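Local coordinates for constitutive androstane receptor (Mus musculus, PDB 1XNX), which binds retinoic acid response elements and drug-responsive gene control elements and activates transcription there, pairing with RXR as a nuclear receptor, at residues 23-28 / 81-86; 47-52 / 130-135; 143-148 / 232-237; 158-163 / 211-216. One frame throughout, in Å; residues are numbered along the deposited sequence.

Interaction 1 of 4, residues 23-28 / 81-86; sequences QILLGA and IKFTKD
Ala28 on helix 16-32 packs against Phe83 and Asp86 at the closing turn of helix 62-85, a helix-to-helix contact within the ligand-binding domain. The backbones come nearest at Ala28 and Phe83, whose CA atoms lie 5.4 Å apart. Ala28 CB approaches the Phe83 ring obliquely, 3.5 Å from Phe83 CD1. With chi1 at 170°, CG of Phe83 lies opposite its own backbone N, and the ring reaches across to helix 16-32. Phe83 CE1 then offers its edge to Leu25 O at 3.7 Å, near the ring plane, and Phe83 CZ meets Leu25 CD2 at 4.2 Å. In the mainly helical, layered ligand-binding fold of nuclear receptors this places Phe83 beside Leu25, which also packs on Val168, Leu169 and Ala172 of helix 164-175. A serine in place of Phe83 would probably open a gap beside Ala28 and Leu25 and leave the two helices less firmly packed. Past the last helical residue, Asp86 CB lies 3.8 Å from Ala28 CB, while its OD2 pairs with Arg31 in a salt bridge and is hydrogen-bonded to His32, both on helix 16-32.

Interaction 2 of 4, residues 47-52 / 130-135; sequences AYLFMH and LCYKME. With ATE (16,17-androstene-3-ol), chain C.
Leu130 meets Leu49 and Phe50 where the edge strand 130-132 lies against the 3-10 turn 47-50. From its root outward, Leu130 CB lies beside the Leu49 carbonyl oxygen, CG touches Leu49 CB at 4.1 Å, and CD1 ends over the face of the Phe50 ring. This CH-pi contact is well centred, Leu130 CD1 standing 3.7 Å from the ring centroid and only 6° off the normal. The backbone fixes the level of the leucine: Cys131 N donates to Leu49 O at 2.8 Å. One residue on, Tyr132 starts out away from the loop, yet its ring swings back so that Tyr132 CE2 reaches Leu49 CG at 4.1 Å. Tyr132 CB touches C12 of the bound androstenol at 3.7 Å, so the loop backs a wall of the steroid pocket. Cys131 SG rests against CA and CB of His52. Lys133 runs extended as far as CE and bends at chi4 (-53°), bringing Lys133 NZ to His52 O at 2.8 Å, tilted 30° from the carbonyl plane. A methionine in place of Lys133 would probably leave the His52 carbonyl without this donor and the end of the loop less firmly held. Around the contact, the Tyr132 hydroxyl hydrogen-bonds His68 of helix 62-85, its ring packs on Phe69 and Ile72 of that helix, its backbone pairs with Phe125 on strand 124-127, and helix 134-139 follows the strand in the chain.

Interaction 3 of 4, residues 143-148 / 232-237; sequences QYEFLE and NAYSYE
Phe146 and Tyr234 pack side chain to side chain where the first turn of helix 144-158 meets the junction of helices 216-233 and 235-241, the C-terminal part of the nuclear receptor ligand-binding fold that leads on toward its activation helix. Tyr234 has just left helical geometry, and its CB faces the partner helix. With chi1 at -47° its CG stands opposite the carbonyl carbon, and the ring lies under the Phe146 backbone: Phe146 CA is over the middle of its face and Phe146 CB is 4.1 Å from the centroid. The two side chains run past each other in opposite directions, their rings oblique, with planes at 42° and centroids 5.5 Å apart. In Phe146, CG is anti to the backbone N, which carries the ring alongside the tyrosine, Phe146 CD1 lying 3.4 Å from Tyr234 CB. Glu237 CB sits over a face of the Phe146 ring toward its rim, while Glu237 CG reaches Phe146 CD2 at 3.6 Å. Farther out, Tyr234 OH lies 3.3 Å from Glu145 CB. Tyr234 is important for recognition of the ligand TCPOBOP, and Phe146 comes within about 4 Å of the bound androstenol, so this packing borders the pocket. Glu237 is bent at chi2, which turns its carboxylate to the start of helix 144-158, where the helix dipole would probably favour its negative charge; Arg240 adds a long, weak ion pair. Gln143, at the N-cap position, gives its backbone N to Glu237 OE1 at 2.6 Å, meeting the oxygen from 36° above the carboxylate plane.

Interaction 4 of 4, residues 158-163 / 211-216; sequences KGLHLQ and LQSRFL
Leu160 and Leu162 meet Leu211, Ser213 and Leu216 where two interhelical loops of the helical ligand-binding domain come together, one joining helices 144-158 and 164-175, the other leading from helix 186-206 into helix 216-233. The apolar contacts centre on Leu216, whose CD2 touches CD1 of Leu160 at 4.2 Å and CD2 of Leu162 at 4.3 Å. The Leu160 and Leu216 side chains cross obliquely. Leu162 CD2 also reaches Leu211 CD2 at 4.4 Å, a looser touch. Helix 216-233 backs the group, with Leu220 against both Leu160 and Leu162, and Ile204 of helix 186-206 packs on Leu211 and Leu216. Turns shape both backbones. Lys158 to His161 form a type I turn closed by His161 N to Lys158 O at 2.9 Å, and His161 leaves the helix with positive phi. Ser213 to Leu216 make a type II turn, with Phe215 at the N-cap of the next helix. No hydrogen bond joins the two loops; some polar groups bond across to the second subunit. Gln212 OE1 accepts from the backbone N of Arg214 of the second subunit, a bond that is repeated in reverse, and the His161 rings of the two subunits meet at about 50°. What polar atoms do meet across the loops face methyl groups. Ser213, on the side facing the other loop, sets OG opposite its carbonyl carbon (chi1 -52°), 4.0 Å from Leu160 CD2, and His161 O lies 4.0 Å from Leu211 CD2.

How the interactions relate
Interactions 1 and 2 are the buried contacts; interactions 3 and 4 are partly buried. Interaction 1 joins two long helices mainly through apolar contacts, without a hydrogen bond across and far from the ligand, whereas interactions 2 and 3 both border the steroid and add hydrogen bonds to carbon contacts. Those two also touch, Met134 packing on Tyr144, and the helices that carry them follow each other in the chain. Helix 144-158 starts in interaction 3 and ends in interaction 4, and helix 216-233 begins in interaction 4 and ends in interaction 3. Interaction 4 is mostly leucine packing with no hydrogen bond across its loops and, like interaction 2, meets the second subunit. Interactions 1 and 3 lie on opposite sides of the chain's centre.

Interaction 1 of 4, residues 23-28 / 81-86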
# COMPACT_ATOMS: atom_id res chain seq x y z
N GLN A 23 17.80 18.76 0.67
CA GLN A 23 16.76 19.68 1.14
C GLN A 23 16.24 20.57 0.01
O GLN A 23 15.02 20.75 -0.12
CB GLN A 23 17.30 20.52 2.30
CG GLN A 23 17.73 19.67 3.49
CD GLN A 23 16.58 18.85 4.09
OE1 GLN A 23 16.79 17.76 4.62
NE2 GLN A 23 15.36 19.38 4.02
N ILE A 24 17.15 21.10 -0.81
CA ILE A 24 16.76 21.94 -1.93
C ILE A 24 15.84 21.13 -2.85
O ILE A 24 14.78 21.61 -3.26
CB ILE A 24 17.99 22.46 -2.72
CG1 ILE A 24 18.68 23.57 -1.93
CG2 ILE A 24 17.59 22.98 -4.08
CD1 ILE A 24 19.92 24.13 -2.59
N LEU A 25 16.26 19.91 -3.18
CA LEU A 25 15.46 19.03 -4.03
C LEU A 25 14.07 18.85 -3.41
O LEU A 25 13.05 19.14 -4.06
CB LEU A 25 16.13 17.67 -4.19
CG LEU A 25 17.25 17.53 -5.24
CD1 LEU A 25 17.66 16.07 -5.34
CD2 LEU A 25 16.76 18.02 -6.59
N LEU A 26 14.03 18.38 -2.17
CA LEU A 26 12.76 18.19 -1.46
C LEU A 26 11.90 19.46 -1.54
O LEU A 26 10.71 19.40 -1.86
CB LEU A 26 13.01 17.84 0.00
CG LEU A 26 13.52 16.44 0.32
CD1 LEU A 26 13.72 16.31 1.81
CD2 LEU A 26 12.53 15.39 -0.16
N GLY A 27 12.51 20.60 -1.25
CA GLY A 27 11.77 21.84 -1.30
C GLY A 27 11.13 22.03 -2.66
O GLY A 27 9.92 22.29 -2.76
N ALA A 28 11.93 21.89 -3.71
CA ALA A 28 11.44 22.06 -5.06
C ALA A 28 10.29 21.11 -5.32
O ALA A 28 9.23 21.52 -5.80
CB ALA A 28 12.57 21.81 -6.05
N ILE A 81 8.54 20.98 -14.97
CA ILE A 81 9.48 21.97 -15.48
C ILE A 81 9.81 22.93 -14.34
O ILE A 81 10.98 23.22 -14.09
CB ILE A 81 8.89 22.77 -16.67
CG1 ILE A 81 8.77 21.86 -17.90
CG2 ILE A 81 9.77 23.98 -16.97
CD1 ILE A 81 8.23 22.56 -19.12
N LYS A 82 8.78 23.42 -13.66
CA LYS A 82 8.97 24.31 -12.52
C LYS A 82 9.92 23.63 -11.54
O LYS A 82 10.91 24.22 -11.10
CB LYS A 82 7.64 24.57 -11.81
CG LYS A 82 6.62 25.38 -12.60
CD LYS A 82 5.39 25.61 -11.75
CE LYS A 82 4.32 26.41 -12.46
NZ LYS A 82 3.04 26.33 -11.69
N PHE A 83 9.61 22.38 -11.21
CA PHE A 83 10.44 21.61 -10.31
C PHE A 83 11.92 21.81 -10.63
O PHE A 83 12.70 22.25 -9.79
CB PHE A 83 10.10 20.12 -10.40
CG PHE A 83 11.08 19.24 -9.67
CD1 PHE A 83 11.33 19.43 -8.32
CD2 PHE A 83 11.77 18.25 -10.35
CE1 PHE A 83 12.26 18.65 -7.65
CE2 PHE A 83 12.70 17.45 -9.69
CZ PHE A 83 12.95 17.65 -8.34
N THR A 84 12.29 21.48 -11.86
CA THR A 84 13.68 21.62 -12.28
C THR A 84 14.12 23.07 -12.14
O THR A 84 15.16 23.35 -11.53
CB THR A 84 13.89 21.14 -13.75
OG1 THR A 84 13.14 21.97 -14.64
CG2 THR A 84 13.46 19.69 -13.91
N LYS A 85 13.33 23.99 -12.70
CA LYS A 85 13.65 25.41 -12.64
C LYS A 85 14.05 25.93 -11.25
O LYS A 85 14.74 26.94 -11.14
CB LYS A 85 12.48 26.24 -13.17
CG LYS A 85 12.43 26.37 -14.70
CD LYS A 85 13.76 26.89 -15.22
CE LYS A 85 13.65 27.64 -16.55
NZ LYS A 85 14.94 28.30 -16.90
N ASP A 86 13.62 25.24 -10.19
CA ASP A 86 13.94 25.62 -8.81
C ASP A 86 15.26 25.01 -8.35
O ASP A 86 15.60 25.08 -7.16
CB ASP A 86 12.83 25.17 -7.85
CG ASP A 86 11.80 26.26 -7.59
OD1 ASP A 86 11.79 27.26 -8.33
OD2 ASP A 86 10.99 26.11 -6.63

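Interaction 2 of 4, residues 47-52 / 130-135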
# COMPACT_ATOMS: atom_id res chain seq x y z
N ALA A 47 -17.17 11.59 -14.66
CA ALA A 47 -17.78 11.12 -13.41
C ALA A 47 -17.32 9.78 -12.83
O ALA A 47 -17.14 9.68 -11.62
CB ALA A 47 -19.29 11.11 -13.56
N TYR A 48 -17.13 8.75 -13.66
CA TYR A 48 -16.70 7.46 -13.11
C TYR A 48 -15.29 7.49 -12.52
O TYR A 48 -14.92 6.61 -11.73
CB TYR A 48 -16.80 6.35 -14.17
CG TYR A 48 -16.18 6.68 -15.52
CD1 TYR A 48 -14.81 6.49 -15.76
CD2 TYR A 48 -16.96 7.20 -16.54
CE1 TYR A 48 -14.24 6.81 -17.00
CE2 TYR A 48 -16.41 7.54 -17.77
CZ TYR A 48 -15.05 7.34 -18.00
OH TYR A 48 -14.54 7.67 -19.24
N LEU A 49 -14.52 8.51 -12.87
CA LEU A 49 -13.18 8.63 -12.33
C LEU A 49 -13.25 8.85 -10.82
O LEU A 49 -12.28 8.59 -10.10
CB LEU A 49 -12.44 9.79 -12.99
CG LEU A 49 -11.39 9.50 -14.08
CD1 LEU A 49 -11.70 8.23 -14.86
CD2 LEU A 49 -11.35 10.70 -15.01
N PHE A 50 -14.40 9.34 -10.34
CA PHE A 50 -14.58 9.59 -8.91
C PHE A 50 -14.90 8.34 -8.10
O PHE A 50 -14.89 8.38 -6.87
CB PHE A 50 -15.71 10.59 -8.67
CG PHE A 50 -15.38 12.00 -9.03
CD1 PHE A 50 -15.55 12.46 -10.34
CD2 PHE A 50 -14.94 12.90 -8.05
CE1 PHE A 50 -15.29 13.80 -10.66
CE2 PHE A 50 -14.68 14.23 -8.37
CZ PHE A 50 -14.85 14.68 -9.67
N MET A 51 -15.19 7.23 -8.78
CA MET A 51 -15.52 5.99 -8.09
C MET A 51 -14.33 5.06 -7.99
O MET A 51 -13.62 4.85 -8.98
CB MET A 51 -16.65 5.26 -8.82
CG MET A 51 -17.95 6.04 -8.94
SD MET A 51 -19.18 5.12 -9.92
CE MET A 51 -19.88 4.07 -8.66
N HIS A 52 -14.09 4.48 -6.82
CA HIS A 52 -12.94 3.59 -6.69
C HIS A 52 -13.35 2.17 -7.01
O HIS A 52 -12.53 1.37 -7.46
CB HIS A 52 -12.33 3.65 -5.28
CG HIS A 52 -13.14 2.93 -4.24
ND1 HIS A 52 -14.38 3.37 -3.82
CD2 HIS A 52 -12.88 1.80 -3.54
CE1 HIS A 52 -14.84 2.55 -2.90
NE2 HIS A 52 -13.95 1.59 -2.71
N LEU A 130 -10.00 11.41 -7.13
CA LEU A 130 -9.99 10.59 -8.34
C LEU A 130 -9.32 9.24 -8.17
O LEU A 130 -8.40 9.09 -7.37
CB LEU A 130 -9.32 11.38 -9.47
CG LEU A 130 -10.23 12.12 -10.46
CD1 LEU A 130 -11.51 12.57 -9.78
CD2 LEU A 130 -9.47 13.29 -11.05
N CYS A 131 -9.78 8.25 -8.91
CA CYS A 131 -9.17 6.93 -8.83
C CYS A 131 -8.91 6.37 -10.23
O CYS A 131 -9.83 5.96 -10.93
CB CYS A 131 -10.08 5.97 -8.05
SG CYS A 131 -9.43 4.29 -7.98
N TYR A 132 -7.64 6.37 -10.64
CA TYR A 132 -7.30 5.88 -11.96
C TYR A 132 -7.05 4.38 -12.01
O TYR A 132 -6.40 3.81 -11.14
CB TYR A 132 -6.09 6.63 -12.51
CG TYR A 132 -6.32 8.11 -12.71
CD1 TYR A 132 -5.75 9.05 -11.85
CD2 TYR A 132 -7.12 8.58 -13.77
CE1 TYR A 132 -5.96 10.42 -12.03
CE2 TYR A 132 -7.33 9.95 -13.96
CZ TYR A 132 -6.74 10.86 -13.09
OH TYR A 132 -6.92 12.21 -13.27
N LYS A 133 -7.59 3.75 -13.05
CA LYS A 133 -7.43 2.32 -13.26
C LYS A 133 -6.83 2.14 -14.64
O LYS A 133 -7.09 2.94 -15.55
CB LYS A 133 -8.79 1.63 -13.20
CG LYS A 133 -9.55 1.89 -11.92
CD LYS A 133 -10.96 1.35 -12.00
CE LYS A 133 -11.64 1.43 -10.67
NZ LYS A 133 -10.79 0.78 -9.63
N MET A 134 -6.04 1.08 -14.82
CA MET A 134 -5.40 0.83 -16.11
C MET A 134 -6.43 0.74 -17.22
O MET A 134 -6.19 1.19 -18.35
CB MET A 134 -4.59 -0.48 -16.07
CG MET A 134 -3.65 -0.62 -17.27
SD MET A 134 -3.06 -2.29 -17.60
CE MET A 134 -4.24 -2.81 -18.80
N GLU A 135 -7.59 0.18 -16.90
CA GLU A 135 -8.66 0.04 -17.88
C GLU A 135 -9.10 1.39 -18.44
O GLU A 135 -9.55 1.46 -19.58
CB GLU A 135 -9.86 -0.67 -17.27
CG GLU A 135 -9.58 -2.07 -16.73
CD GLU A 135 -8.64 -2.07 -15.52
OE1 GLU A 135 -8.56 -1.03 -14.81
OE2 GLU A 135 -8.00 -3.12 -15.27
O1 ATE C . 1.22 10.57 -19.02
C3 ATE C . 0.00 10.39 -19.75
C2 ATE C . -1.13 10.86 -18.81
C1 ATE C . -1.45 9.85 -17.71
C4 ATE C . 0.07 8.91 -20.18
C5 ATE C . -0.23 7.98 -18.98
C6 ATE C . -0.18 6.52 -19.46
C10 ATE C . -1.52 8.35 -18.14
C19 ATE C . -2.79 8.24 -19.06
C9 ATE C . -1.78 7.36 -16.94
C11 ATE C . -3.03 7.67 -16.07
C8 ATE C . -1.74 5.88 -17.49
C7 ATE C . -0.49 5.52 -18.34
C14 ATE C . -2.01 4.87 -16.33
C15 ATE C . -2.01 3.36 -16.53
C13 ATE C . -3.26 5.18 -15.44
C12 ATE C . -3.28 6.64 -14.94
C18 ATE C . -4.62 4.92 -16.17
C17 ATE C . -3.07 3.98 -14.54
C16 ATE C . -2.38 2.97 -15.11

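Interaction 3 of 4, residues 143-148 / 232-237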
# COMPACT_ATOMS: atom_id res chain seq x y z
N GLN A 143 -2.16 1.58 -25.94
CA GLN A 143 -1.84 0.20 -26.24
C GLN A 143 -1.69 -0.66 -24.98
O GLN A 143 -1.05 -0.25 -24.00
CB GLN A 143 -0.57 0.15 -27.08
CG GLN A 143 -0.21 -1.23 -27.59
CD GLN A 143 0.88 -1.17 -28.64
OE1 GLN A 143 1.38 -2.19 -29.08
NE2 GLN A 143 1.26 0.04 -29.04
N TYR A 144 -2.29 -1.84 -25.00
CA TYR A 144 -2.24 -2.73 -23.85
C TYR A 144 -0.82 -3.02 -23.37
O TYR A 144 -0.51 -2.83 -22.19
CB TYR A 144 -2.94 -4.05 -24.17
CG TYR A 144 -3.45 -4.75 -22.93
CD1 TYR A 144 -4.62 -4.33 -22.30
CD2 TYR A 144 -2.74 -5.81 -22.37
CE1 TYR A 144 -5.07 -4.95 -21.14
CE2 TYR A 144 -3.18 -6.44 -21.20
CZ TYR A 144 -4.34 -6.01 -20.59
OH TYR A 144 -4.78 -6.64 -19.45
N GLU A 145 0.04 -3.49 -24.28
CA GLU A 145 1.43 -3.82 -23.95
C GLU A 145 2.10 -2.65 -23.26
O GLU A 145 2.83 -2.83 -22.29
CB GLU A 145 2.22 -4.15 -25.22
CG GLU A 145 1.81 -5.44 -25.93
CD GLU A 145 0.43 -5.36 -26.55
OE1 GLU A 145 0.07 -4.30 -27.12
OE2 GLU A 145 -0.30 -6.38 -26.48
N PHE A 146 1.86 -1.46 -23.79
CA PHE A 146 2.39 -0.23 -23.21
C PHE A 146 1.90 -0.17 -21.75
O PHE A 146 2.70 -0.19 -20.81
CB PHE A 146 1.85 0.96 -23.99
CG PHE A 146 2.27 2.29 -23.44
CD1 PHE A 146 3.61 2.55 -23.17
CD2 PHE A 146 1.33 3.29 -23.23
CE1 PHE A 146 4.00 3.79 -22.70
CE2 PHE A 146 1.72 4.54 -22.75
CZ PHE A 146 3.06 4.79 -22.48
N LEU A 147 0.58 -0.14 -21.58
CA LEU A 147 -0.05 -0.11 -20.27
C LEU A 147 0.43 -1.20 -19.30
O LEU A 147 0.47 -0.98 -18.09
CB LEU A 147 -1.57 -0.21 -20.43
CG LEU A 147 -2.39 1.06 -20.62
CD1 LEU A 147 -1.57 2.17 -21.26
CD2 LEU A 147 -3.63 0.74 -21.45
N GLU A 148 0.77 -2.39 -19.80
CA GLU A 148 1.23 -3.45 -18.91
C GLU A 148 2.61 -3.12 -18.38
O GLU A 148 2.91 -3.29 -17.19
CB GLU A 148 1.28 -4.80 -19.62
CG GLU A 148 -0.08 -5.42 -19.87
CD GLU A 148 0.03 -6.81 -20.48
OE1 GLU A 148 0.64 -6.94 -21.56
OE2 GLU A 148 -0.50 -7.77 -19.87
N ASN A 232 11.24 4.50 -25.18
CA ASN A 232 11.86 4.34 -26.48
C ASN A 232 10.96 3.47 -27.35
O ASN A 232 10.74 3.76 -28.52
CB ASN A 232 13.24 3.69 -26.35
CG ASN A 232 14.36 4.71 -26.15
OD1 ASN A 232 14.36 5.49 -25.20
ND2 ASN A 232 15.33 4.69 -27.07
N ALA A 233 10.43 2.40 -26.75
CA ALA A 233 9.58 1.47 -27.47
C ALA A 233 8.20 2.02 -27.86
O ALA A 233 7.83 1.97 -29.04
CB ALA A 233 9.41 0.20 -26.64
N TYR A 234 7.45 2.54 -26.91
CA TYR A 234 6.12 3.06 -27.22
C TYR A 234 6.06 4.58 -27.21
O TYR A 234 5.08 5.17 -26.73
CB TYR A 234 5.09 2.50 -26.25
CG TYR A 234 5.20 1.01 -26.04
CD1 TYR A 234 6.12 0.48 -25.14
CD2 TYR A 234 4.34 0.13 -26.71
CE1 TYR A 234 6.19 -0.90 -24.91
CE2 TYR A 234 4.40 -1.24 -26.49
CZ TYR A 234 5.33 -1.75 -25.59
OH TYR A 234 5.38 -3.10 -25.36
N SER A 235 7.09 5.21 -27.74
CA SER A 235 7.17 6.66 -27.76
C SER A 235 6.03 7.30 -28.55
O SER A 235 5.60 8.41 -28.25
CB SER A 235 8.51 7.10 -28.35
OG SER A 235 8.77 8.47 -28.07
N TYR A 236 5.54 6.59 -29.56
CA TYR A 236 4.46 7.10 -30.40
C TYR A 236 3.16 7.32 -29.62
O TYR A 236 2.35 8.19 -29.95
CB TYR A 236 4.23 6.16 -31.58
CG TYR A 236 4.13 4.70 -31.20
CD1 TYR A 236 2.94 4.17 -30.70
CD2 TYR A 236 5.22 3.84 -31.36
CE1 TYR A 236 2.84 2.82 -30.36
CE2 TYR A 236 5.13 2.49 -31.03
CZ TYR A 236 3.94 1.99 -30.54
OH TYR A 236 3.83 0.66 -30.22
N GLU A 237 2.99 6.53 -28.56
CA GLU A 237 1.82 6.63 -27.71
C GLU A 237 1.76 8.02 -27.08
O GLU A 237 0.71 8.64 -26.99
CB GLU A 237 1.89 5.57 -26.62
CG GLU A 237 0.57 4.85 -26.35
CD GLU A 237 0.15 3.97 -27.50
OE1 GLU A 237 -0.95 3.39 -27.43
OE2 GLU A 237 0.92 3.86 -28.48

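Interaction 4 of 4, residues 158-163 / 211-216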
# COMPACT_ATOMS: atom_id res chain seq x y z
N LYS A 158 6.73 0.50 -6.30
CA LYS A 158 6.02 0.69 -5.05
C LYS A 158 6.45 -0.34 -4.04
O LYS A 158 6.56 -0.06 -2.84
CB LYS A 158 4.51 0.58 -5.24
CG LYS A 158 3.74 1.25 -4.11
CD LYS A 158 4.01 2.74 -4.11
CE LYS A 158 3.17 3.46 -3.08
NZ LYS A 158 3.29 4.95 -3.21
N GLY A 159 6.70 -1.55 -4.53
CA GLY A 159 7.13 -2.63 -3.67
C GLY A 159 8.39 -2.31 -2.90
O GLY A 159 8.70 -3.01 -1.93
N LEU A 160 9.12 -1.27 -3.30
CA LEU A 160 10.35 -0.91 -2.61
C LEU A 160 10.15 -0.01 -1.39
O LEU A 160 11.09 0.33 -0.69
CB LEU A 160 11.32 -0.24 -3.60
CG LEU A 160 11.74 -1.13 -4.78
CD1 LEU A 160 12.60 -0.34 -5.74
CD2 LEU A 160 12.49 -2.35 -4.26
N HIS A 161 8.91 0.37 -1.13
CA HIS A 161 8.59 1.20 0.02
C HIS A 161 9.38 2.50 0.15
O HIS A 161 9.87 2.81 1.23
CB HIS A 161 8.76 0.40 1.31
CG HIS A 161 7.73 -0.67 1.50
ND1 HIS A 161 6.48 -0.60 0.94
CD2 HIS A 161 7.75 -1.80 2.24
CE1 HIS A 161 5.76 -1.64 1.32
NE2 HIS A 161 6.51 -2.39 2.11
N LEU A 162 9.48 3.26 -0.94
CA LEU A 162 10.24 4.52 -0.91
C LEU A 162 9.51 5.65 -0.21
O LEU A 162 8.36 5.53 0.16
CB LEU A 162 10.56 4.98 -2.34
CG LEU A 162 11.48 4.16 -3.25
CD1 LEU A 162 11.84 5.03 -4.45
CD2 LEU A 162 12.74 3.74 -2.50
N GLN A 163 10.22 6.77 -0.03
CA GLN A 163 9.66 7.98 0.58
C GLN A 163 10.20 9.23 -0.12
O GLN A 163 11.29 9.21 -0.71
CB GLN A 163 10.00 8.04 2.07
CG GLN A 163 9.30 6.98 2.88
CD GLN A 163 9.36 7.25 4.37
OE1 GLN A 163 8.87 6.46 5.18
NE2 GLN A 163 9.95 8.39 4.75
N LEU A 211 14.91 1.44 4.92
CA LEU A 211 14.94 0.76 3.63
C LEU A 211 15.60 -0.60 3.76
O LEU A 211 16.82 -0.68 3.87
CB LEU A 211 15.71 1.62 2.63
CG LEU A 211 15.18 3.05 2.50
CD1 LEU A 211 16.20 3.93 1.81
CD2 LEU A 211 13.85 3.03 1.74
N GLN A 212 14.80 -1.67 3.69
CA GLN A 212 15.33 -3.02 3.86
C GLN A 212 15.32 -3.98 2.68
O GLN A 212 15.35 -5.19 2.86
CB GLN A 212 14.62 -3.71 5.02
CG GLN A 212 14.79 -3.02 6.35
CD GLN A 212 15.11 -3.99 7.46
OE1 GLN A 212 14.41 -4.99 7.64
NE2 GLN A 212 16.16 -3.71 8.21
N SER A 213 15.26 -3.45 1.46
CA SER A 213 15.27 -4.33 0.30
C SER A 213 16.74 -4.47 -0.09
O SER A 213 17.50 -3.51 0.01
CB SER A 213 14.49 -3.70 -0.86
OG SER A 213 13.19 -3.31 -0.46
N ARG A 214 17.14 -5.66 -0.52
CA ARG A 214 18.52 -5.85 -0.93
C ARG A 214 18.77 -5.15 -2.27
O ARG A 214 17.88 -5.07 -3.13
CB ARG A 214 18.87 -7.34 -1.05
CG ARG A 214 19.20 -8.00 0.26
CD ARG A 214 18.86 -9.50 0.26
NE ARG A 214 19.86 -10.37 -0.37
CZ ARG A 214 21.12 -10.50 0.04
NH1 ARG A 214 21.57 -9.80 1.08
NH2 ARG A 214 21.94 -11.35 -0.57
N PHE A 215 19.98 -4.63 -2.43
CA PHE A 215 20.37 -3.96 -3.66
C PHE A 215 19.37 -2.89 -4.06
O PHE A 215 19.00 -2.80 -5.23
CB PHE A 215 20.49 -4.99 -4.78
CG PHE A 215 21.09 -6.30 -4.35
CD1 PHE A 215 20.32 -7.46 -4.34
CD2 PHE A 215 22.43 -6.38 -3.96
CE1 PHE A 215 20.88 -8.69 -3.96
CE2 PHE A 215 22.99 -7.60 -3.57
CZ PHE A 215 22.22 -8.75 -3.57
N LEU A 216 18.94 -2.07 -3.09
CA LEU A 216 17.98 -0.99 -3.37
C LEU A 216 18.51 -0.08 -4.48
O LEU A 216 17.86 0.09 -5.51
CB LEU A 216 17.71 -0.15 -2.12
CG LEU A 216 16.32 0.51 -1.98
CD1 LEU A 216 16.41 1.75 -1.10
CD2 LEU A 216 15.78 0.89 -3.35